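Local coordinates for HIT domain-containing protein (Leishmania major, PDB 3KSV) that is of unproven function but binds zinc and, as a histidine-triad family member, probably hydrolyses nucleotide phosphoramidates or transfers nucleotidyl groups through a nucleotidyl-histidine intermediate, at residues Ala11-Cys16 against Val104-Phe109; Gly46-Ile51 against Phe109-Lys114. One frame throughout, in Å; residues are numbered along the deposited sequence.

Interaction 1 (Ala11-Cys16 against Val104-Phe109); sequences ANCIFC and VPHVHF. With ZN (zinc ion), chain B.
Cys-13, Cys-16 and His-106 converge on one zinc ion, and His-55 completes this Cys2His2 site, in which a CxxC pair is joined to the first histidine of the predicted histidine-triad motif. Cys-13 SG lies 2.1 Å from the zinc and His-106 ND1 2.3 Å; Cys-16 SG, at the edge of the His-106 ring, binds at 2.5 Å. Cys-13 is also the N-cap of the helix beginning at Ile-14, its SG accepting from Cys-16 N. His-106 extends its ring fully from the chain, with CG anti to the backbone N (chi1 -180°), which brings ND1 to the metal, while NE2 bonds to Pro-52 O. Over one face of that ring sits Phe-15 CB.

The Phe-15 ring turns its edge toward both histidines, with planes at 82° to His-106 and 62° to His-108. Phe-15 CE2 lies over one face of the His-108 ring, toward its rim, 3.5 Å from His-108 CG. In the plane of that ring, His-108 ND1 donates to His-106 O; at 2.5 Å this bond is unusually short, so its exact length is doubtful. Val-104 also packs on this helix start, CG1 against Phe-15 CD2 (3.7 Å) and CG2 against Ile-14 CG1. The start of helix 14-20 is thus fastened to the loop between strands 89-96 and 109-114, with Ile-51 of strand 48-52 touching Phe-15, His-106 and His-108.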
ATOM      1  N   ALA A  11     -22.244  -7.473  -7.737  1.00 35.31           N
ATOM      2  CA  ALA A  11     -23.566  -6.834  -7.793  1.00 34.29           C
ATOM      3  C   ALA A  11     -23.734  -5.779  -6.683  1.00 33.22           C
ATOM      4  O   ALA A  11     -24.061  -4.622  -6.973  1.00 33.33           O
ATOM      5  CB  ALA A  11     -24.662  -7.885  -7.714  1.00 34.12           C
ATOM      6  N   ASN A  12     -23.477  -6.173  -5.431  1.00 31.61           N
ATOM      7  CA  ASN A  12     -23.485  -5.236  -4.288  1.00 30.22           C
ATOM      8  C   ASN A  12     -22.117  -4.620  -3.968  1.00 28.59           C
ATOM      9  O   ASN A  12     -21.831  -4.335  -2.805  1.00 28.77           O
ATOM     10  CB  ASN A  12     -23.993  -5.929  -3.022  1.00 30.32           C
ATOM     11  CG  ASN A  12     -25.250  -6.719  -3.252  1.00 30.78           C
ATOM     12  OD1 ASN A  12     -25.848  -6.664  -4.328  1.00 31.95           O
ATOM     13  ND2 ASN A  12     -25.664  -7.474  -2.240  1.00 31.94           N
ATOM     14  N   CYS A  13     -21.273  -4.418  -4.976  1.00 26.70           N
ATOM     15  CA  CYS A  13     -19.969  -3.778  -4.763  1.00 24.78           C
ATOM     16  C   CYS A  13     -20.004  -2.346  -5.259  1.00 24.68           C
ATOM     17  O   CYS A  13     -20.005  -2.106  -6.465  1.00 24.05           O
ATOM     18  CB  CYS A  13     -18.868  -4.531  -5.499  1.00 24.63           C
ATOM     19  SG  CYS A  13     -17.266  -3.688  -5.498  1.00 20.19           S
ATOM     20  N   ILE A  14     -19.989  -1.390  -4.335  1.00 24.36           N
ATOM     21  CA  ILE A  14     -20.081   0.012  -4.721  1.00 24.32           C
ATOM     22  C   ILE A  14     -18.987   0.483  -5.672  1.00 24.01           C
ATOM     23  O   ILE A  14     -19.225   1.401  -6.445  1.00 23.91           O
ATOM     24  CB  ILE A  14     -20.185   0.990  -3.505  1.00 24.69           C
ATOM     25  CG1 ILE A  14     -18.878   1.070  -2.701  1.00 25.06           C
ATOM     26  CG2 ILE A  14     -21.382   0.618  -2.600  1.00 25.69           C
ATOM     27  CD1 ILE A  14     -18.821   2.323  -1.750  1.00 26.30           C
ATOM     28  N   PHE A  15     -17.801  -0.130  -5.655  1.00 23.79           N
ATOM     29  CA  PHE A  15     -16.747   0.311  -6.580  1.00 23.52           C
ATOM     30  C   PHE A  15     -17.001  -0.184  -7.984  1.00 23.56           C
ATOM     31  O   PHE A  15     -16.746   0.529  -8.947  1.00 23.56           O
ATOM     32  CB  PHE A  15     -15.341  -0.083  -6.108  1.00 23.64           C
ATOM     33  CG  PHE A  15     -14.897   0.646  -4.875  1.00 22.82           C
ATOM     34  CD1 PHE A  15     -15.210   1.982  -4.683  1.00 23.52           C
ATOM     35  CD2 PHE A  15     -14.150   0.006  -3.917  1.00 22.12           C
ATOM     36  CE1 PHE A  15     -14.800   2.649  -3.550  1.00 23.77           C
ATOM     37  CE2 PHE A  15     -13.754   0.670  -2.785  1.00 22.19           C
ATOM     38  CZ  PHE A  15     -14.077   1.988  -2.600  1.00 22.74           C
ATOM     39  N   CYS A  16     -17.531  -1.388  -8.109  1.00 23.67           N
ATOM     40  CA  CYS A  16     -18.008  -1.835  -9.413  1.00 24.12           C
ATOM     41  C   CYS A  16     -19.132  -0.939  -9.945  1.00 24.23           C
ATOM     42  O   CYS A  16     -19.193  -0.660 -11.137  1.00 24.03           O
ATOM     43  CB  CYS A  16     -18.463  -3.293  -9.366  1.00 24.49           C
ATOM     44  SG  CYS A  16     -17.101  -4.492  -9.396  1.00 25.62           S
ATOM     45  N   VAL A 104     -15.594  -2.565   1.848  1.00 25.23           N
ATOM     46  CA  VAL A 104     -16.011  -2.906   0.484  1.00 24.32           C
ATOM     47  C   VAL A 104     -15.120  -4.045  -0.010  1.00 23.85           C
ATOM     48  O   VAL A 104     -13.888  -3.922   0.051  1.00 23.61           O
ATOM     49  CB  VAL A 104     -15.851  -1.716  -0.481  1.00 24.13           C
ATOM     50  CG1 VAL A 104     -16.392  -2.071  -1.857  1.00 24.15           C
ATOM     51  CG2 VAL A 104     -16.531  -0.463   0.066  1.00 24.60           C
ATOM     52  N   PRO A 105     -15.722  -5.154  -0.499  1.00 22.89           N
ATOM     53  CA  PRO A 105     -14.970  -6.315  -0.975  1.00 21.88           C
ATOM     54  C   PRO A 105     -14.362  -6.152  -2.386  1.00 20.73           C
ATOM     55  O   PRO A 105     -14.570  -7.002  -3.264  1.00 20.03           O
ATOM     56  CB  PRO A 105     -16.017  -7.451  -0.932  1.00 22.18           C
ATOM     57  CG  PRO A 105     -17.316  -6.778  -1.176  1.00 23.57           C
ATOM     58  CD  PRO A 105     -17.179  -5.369  -0.604  1.00 23.53           C
ATOM     59  N   HIS A 106     -13.608  -5.070  -2.589  1.00 19.69           N
ATOM     60  CA  HIS A 106     -12.944  -4.781  -3.872  1.00 19.22           C
ATOM     61  C   HIS A 106     -11.641  -4.063  -3.483  1.00 19.54           C
ATOM     62  O   HIS A 106     -11.656  -3.173  -2.619  1.00 20.19           O
ATOM     63  CB  HIS A 106     -13.896  -3.934  -4.754  1.00 18.86           C
ATOM     64  CG  HIS A 106     -13.362  -3.560  -6.116  1.00 18.19           C
ATOM     65  ND1 HIS A 106     -14.112  -3.682  -7.266  1.00 17.29           N
ATOM     66  CD2 HIS A 106     -12.191  -3.007  -6.502  1.00 16.54           C
ATOM     67  CE1 HIS A 106     -13.416  -3.248  -8.303  1.00 14.92           C
ATOM     68  NE2 HIS A 106     -12.243  -2.836  -7.866  1.00 13.93           N
ATOM     69  N   VAL A 107     -10.512  -4.477  -4.064  1.00 18.91           N
ATOM     70  CA  VAL A 107      -9.211  -3.904  -3.686  1.00 18.16           C
ATOM     71  C   VAL A 107      -9.264  -2.380  -3.844  1.00 18.91           C
ATOM     72  O   VAL A 107      -9.671  -1.863  -4.889  1.00 18.04           O
ATOM     73  CB  VAL A 107      -8.069  -4.455  -4.562  1.00 17.79           C
ATOM     74  CG1 VAL A 107      -6.776  -3.671  -4.335  1.00 16.96           C
ATOM     75  CG2 VAL A 107      -7.851  -5.961  -4.282  1.00 17.36           C
ATOM     76  N   HIS A 108      -8.882  -1.659  -2.789  1.00 19.67           N
ATOM     77  CA  HIS A 108      -8.722  -0.218  -2.884  1.00 19.64           C
ATOM     78  C   HIS A 108      -7.583   0.245  -1.985  1.00 19.63           C
ATOM     79  O   HIS A 108      -7.513  -0.125  -0.814  1.00 19.22           O
ATOM     80  CB  HIS A 108     -10.029   0.517  -2.586  1.00 19.85           C
ATOM     81  CG  HIS A 108     -10.687   0.103  -1.309  1.00 21.67           C
ATOM     82  ND1 HIS A 108     -11.247  -1.143  -1.134  1.00 22.71           N
ATOM     83  CD2 HIS A 108     -10.921   0.786  -0.163  1.00 23.19           C
ATOM     84  CE1 HIS A 108     -11.786  -1.212   0.070  1.00 23.65           C
ATOM     85  NE2 HIS A 108     -11.600  -0.059   0.681  1.00 22.44           N
ATOM     86  N   PHE A 109      -6.678   1.014  -2.582  1.00 19.40           N
ATOM     87  CA  PHE A 109      -5.579   1.652  -1.885  1.00 19.16           C
ATOM     88  C   PHE A 109      -6.015   3.041  -1.441  1.00 18.46           C
ATOM     89  O   PHE A 109      -6.371   3.869  -2.256  1.00 19.39           O
ATOM     90  CB  PHE A 109      -4.362   1.780  -2.811  1.00 19.66           C
ATOM     91  CG  PHE A 109      -3.636   0.506  -3.030  1.00 19.26           C
ATOM     92  CD1 PHE A 109      -2.505   0.206  -2.276  1.00 17.91           C
ATOM     93  CD2 PHE A 109      -4.088  -0.410  -3.967  1.00 18.58           C
ATOM     94  CE1 PHE A 109      -1.845  -0.953  -2.451  1.00 17.44           C
ATOM     95  CE2 PHE A 109      -3.420  -1.596  -4.155  1.00 18.38           C
ATOM     96  CZ  PHE A 109      -2.281  -1.869  -3.402  1.00 18.22           C
TER
HETATM   97 ZN    ZN B 201     -16.192  -4.544  -7.092  1.00 44.70          ZN

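Interaction 2 (Gly46-Ile51 against Phe109-Lys114); sequences GHMLVI and FHIIPK
Met-48, Leu-49 and Val-50 pair with Ile-111, His-110 and Phe-109 in the antiparallel sheet of the HIT fold, where strands 48-52 and 109-114 are neighbours. Met-48/Ile-111 and Val-50/Phe-109 are hydrogen-bonded pairs, each closed by two backbone bonds, and Leu-49/His-110 between them is a non-hydrogen-bonded pair.

Met-48, Val-50, Phe-109 and Ile-111 share the face that Met-48 and Phe-109 turn to helix 64-82, and their apolar chains meet there. Ile-111 bends at chi2 (72°), turning CD1 back across the strand pair to lie 3.6 Å from Val-50 CG2 and 3.9 Å from Met-48 CG. Phe-109 instead swings its ring off the pair toward Val-70 and Leu-74 of that helix, although its CB remains beside Val-50 CB.

Leu-49 and His-110 point together from the other face, Leu-49 CD2 lying 3.4 Å from His-110 ND1. The His-110 ring also meets that of His-108 in its own chain and, edge-to-face, Trp-125 of the second subunit. His-47 stretches out with CG opposite its backbone N (chi1 -179°), and its ring is gripped at both nitrogens, ND1 accepting from Leu-43 N. Ile-112 CG1 lies over the centre of the His-47 ring in a CH-pi contact, 13° off the normal. At the ring's edge, His-47 NE2 and His-110 ND1 share a hydrogen bond of 3.0 Å.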
ATOM      1  N   GLY A  46      -8.233  15.668   1.348  1.00 23.30           N
ATOM      2  CA  GLY A  46      -7.419  15.177   0.210  1.00 22.77           C
ATOM      3  C   GLY A  46      -7.204  13.664   0.138  1.00 21.91           C
ATOM      4  O   GLY A  46      -6.458  13.179  -0.708  1.00 21.75           O
ATOM      5  N   HIS A  47      -7.826  12.933   1.063  1.00 21.36           N
ATOM      6  CA  HIS A  47      -7.856  11.460   1.093  1.00 20.98           C
ATOM      7  C   HIS A  47      -8.463  10.923  -0.197  1.00 20.67           C
ATOM      8  O   HIS A  47      -9.597  11.277  -0.574  1.00 20.85           O
ATOM      9  CB  HIS A  47      -8.678  11.010   2.317  1.00 20.66           C
ATOM     10  CG  HIS A  47      -8.791   9.520   2.521  1.00 21.03           C
ATOM     11  ND1 HIS A  47      -9.299   8.988   3.687  1.00 19.50           N
ATOM     12  CD2 HIS A  47      -8.502   8.460   1.723  1.00 21.40           C
ATOM     13  CE1 HIS A  47      -9.307   7.672   3.607  1.00 20.60           C
ATOM     14  NE2 HIS A  47      -8.828   7.323   2.426  1.00 21.30           N
ATOM     15  N   MET A  48      -7.696  10.070  -0.873  1.00 20.68           N
ATOM     16  CA  MET A  48      -8.116   9.521  -2.137  1.00 20.58           C
ATOM     17  C   MET A  48      -7.930   8.034  -2.165  1.00 20.42           C
ATOM     18  O   MET A  48      -7.331   7.454  -1.262  1.00 19.46           O
ATOM     19  CB  MET A  48      -7.376  10.201  -3.304  1.00 21.53           C
ATOM     20  CG  MET A  48      -5.869   9.988  -3.398  1.00 22.17           C
ATOM     21  SD  MET A  48      -5.253  10.685  -4.946  1.00 27.78           S
ATOM     22  CE  MET A  48      -6.109   9.572  -6.095  1.00 30.02           C
ATOM     23  N   LEU A  49      -8.480   7.437  -3.225  1.00 20.78           N
ATOM     24  CA  LEU A  49      -8.518   6.007  -3.434  1.00 20.59           C
ATOM     25  C   LEU A  49      -7.980   5.653  -4.826  1.00 20.84           C
ATOM     26  O   LEU A  49      -8.224   6.378  -5.789  1.00 20.77           O
ATOM     27  CB  LEU A  49      -9.951   5.522  -3.330  1.00 20.26           C
ATOM     28  CG  LEU A  49     -10.679   5.806  -2.011  1.00 20.67           C
ATOM     29  CD1 LEU A  49     -12.192   5.641  -2.196  1.00 19.97           C
ATOM     30  CD2 LEU A  49     -10.185   4.926  -0.909  1.00 23.05           C
ATOM     31  N   VAL A  50      -7.238   4.553  -4.922  1.00 20.97           N
ATOM     32  CA  VAL A  50      -6.810   3.993  -6.206  1.00 21.50           C
ATOM     33  C   VAL A  50      -7.284   2.545  -6.249  1.00 22.25           C
ATOM     34  O   VAL A  50      -6.921   1.745  -5.385  1.00 22.36           O
ATOM     35  CB  VAL A  50      -5.270   4.013  -6.363  1.00 21.54           C
ATOM     36  CG1 VAL A  50      -4.838   3.229  -7.595  1.00 21.96           C
ATOM     37  CG2 VAL A  50      -4.755   5.440  -6.418  1.00 20.80           C
ATOM     38  N   ILE A  51      -8.076   2.203  -7.252  1.00 22.82           N
ATOM     39  CA  ILE A  51      -8.643   0.859  -7.350  1.00 24.15           C
ATOM     40  C   ILE A  51      -8.367   0.212  -8.716  1.00 24.13           C
ATOM     41  O   ILE A  51      -8.272   0.909  -9.728  1.00 25.14           O
ATOM     42  CB  ILE A  51     -10.175   0.868  -7.091  1.00 24.26           C
ATOM     43  CG1 ILE A  51     -10.915   1.503  -8.244  1.00 26.04           C
ATOM     44  CG2 ILE A  51     -10.518   1.617  -5.790  1.00 25.90           C
ATOM     45  CD1 ILE A  51     -12.390   1.172  -8.239  1.00 27.29           C
ATOM     46  N   PHE A 109      -6.678   1.014  -2.582  1.00 19.40           N
ATOM     47  CA  PHE A 109      -5.579   1.652  -1.885  1.00 19.16           C
ATOM     48  C   PHE A 109      -6.015   3.041  -1.441  1.00 18.46           C
ATOM     49  O   PHE A 109      -6.371   3.869  -2.256  1.00 19.39           O
ATOM     50  CB  PHE A 109      -4.362   1.780  -2.811  1.00 19.66           C
ATOM     51  CG  PHE A 109      -3.636   0.506  -3.030  1.00 19.26           C
ATOM     52  CD1 PHE A 109      -2.505   0.206  -2.276  1.00 17.91           C
ATOM     53  CD2 PHE A 109      -4.088  -0.410  -3.967  1.00 18.58           C
ATOM     54  CE1 PHE A 109      -1.845  -0.953  -2.451  1.00 17.44           C
ATOM     55  CE2 PHE A 109      -3.420  -1.596  -4.155  1.00 18.38           C
ATOM     56  CZ  PHE A 109      -2.281  -1.869  -3.402  1.00 18.22           C
ATOM     57  N   HIS A 110      -5.988   3.287  -0.144  1.00 18.03           N
ATOM     58  CA  HIS A 110      -6.197   4.613   0.399  1.00 17.59           C
ATOM     59  C   HIS A 110      -4.850   5.353   0.315  1.00 17.66           C
ATOM     60  O   HIS A 110      -3.803   4.764   0.663  1.00 16.83           O
ATOM     61  CB  HIS A 110      -6.593   4.513   1.876  1.00 18.18           C
ATOM     62  CG  HIS A 110      -7.850   3.730   2.148  1.00 17.57           C
ATOM     63  ND1 HIS A 110      -9.077   4.330   2.298  1.00 18.55           N
ATOM     64  CD2 HIS A 110      -8.047   2.407   2.388  1.00 19.89           C
ATOM     65  CE1 HIS A 110      -9.980   3.408   2.584  1.00 18.98           C
ATOM     66  NE2 HIS A 110      -9.381   2.231   2.641  1.00 16.41           N
ATOM     67  N   ILE A 111      -4.874   6.615  -0.140  1.00 17.33           N
ATOM     68  CA  ILE A 111      -3.739   7.544   0.043  1.00 16.96           C
ATOM     69  C   ILE A 111      -4.220   8.677   0.928  1.00 16.43           C
ATOM     70  O   ILE A 111      -5.036   9.491   0.494  1.00 16.93           O
ATOM     71  CB  ILE A 111      -3.128   8.090  -1.275  1.00 17.92           C
ATOM     72  CG1 ILE A 111      -2.948   6.979  -2.336  1.00 18.26           C
ATOM     73  CG2 ILE A 111      -1.731   8.740  -0.983  1.00 13.82           C
ATOM     74  CD1 ILE A 111      -4.251   6.479  -2.956  1.00 23.87           C
ATOM     75  N   ILE A 112      -3.747   8.704   2.181  1.00 16.13           N
ATOM     76  CA  ILE A 112      -4.360   9.522   3.242  1.00 16.10           C
ATOM     77  C   ILE A 112      -3.372  10.578   3.725  1.00 16.31           C
ATOM     78  O   ILE A 112      -2.377  10.221   4.363  1.00 16.16           O
ATOM     79  CB  ILE A 112      -4.787   8.667   4.465  1.00 16.09           C
ATOM     80  CG1 ILE A 112      -5.643   7.457   4.061  1.00 16.76           C
ATOM     81  CG2 ILE A 112      -5.593   9.499   5.439  1.00 15.71           C
ATOM     82  CD1 ILE A 112      -5.615   6.347   5.072  1.00 16.30           C
ATOM     83  N   PRO A 113      -3.625  11.882   3.425  1.00 17.16           N
ATOM     84  CA  PRO A 113      -2.768  12.972   3.905  1.00 17.63           C
ATOM     85  C   PRO A 113      -2.684  12.979   5.418  1.00 18.65           C
ATOM     86  O   PRO A 113      -3.693  12.736   6.090  1.00 18.15           O
ATOM     87  CB  PRO A 113      -3.488  14.234   3.428  1.00 18.06           C
ATOM     88  CG  PRO A 113      -4.249  13.774   2.213  1.00 18.23           C
ATOM     89  CD  PRO A 113      -4.652  12.372   2.488  1.00 17.13           C
ATOM     90  N   LYS A 114      -1.483  13.212   5.935  1.00 19.57           N
ATOM     91  CA  LYS A 114      -1.259  13.323   7.371  1.00 20.64           C
ATOM     92  C   LYS A 114      -0.808  14.742   7.613  1.00 21.61           C
ATOM     93  O   LYS A 114       0.381  15.078   7.570  1.00 21.09           O
ATOM     94  CB  LYS A 114      -0.212  12.312   7.877  1.00 20.50           C
ATOM     95  CG  LYS A 114      -0.092  12.254   9.415  1.00 20.97           C
ATOM     96  CD  LYS A 114      -1.346  11.623  10.029  1.00 21.63           C
ATOM     97  CE  LYS A 114      -1.256  11.363  11.514  1.00 21.98           C
ATOM     98  NZ  LYS A 114      -0.031  10.616  11.863  1.00 24.51           N
TER

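How the interactions relate
The two interactions have centres about 15 Å apart and share Phe-109, where the histidine-triad segment passes from loop into strand 109-114. Their segments alternate along the chain: 11-16, then 46-51, then 104-109 running directly into 109-114. Interaction 2 lies within the five-stranded sheet, whereas interaction 1 holds helix 14-20 and the zinc ion at one end of it. Ile-51 bridges them, its CG2 being 3.4 Å from His-108 CB and its CD1 3.8 Å from Phe-15 CB. His-108, the predicted nucleotidylated histidine, lies in sequence between zinc-bound His-106 and His-110 of the sheet, so the two contacts flank the predicted active site.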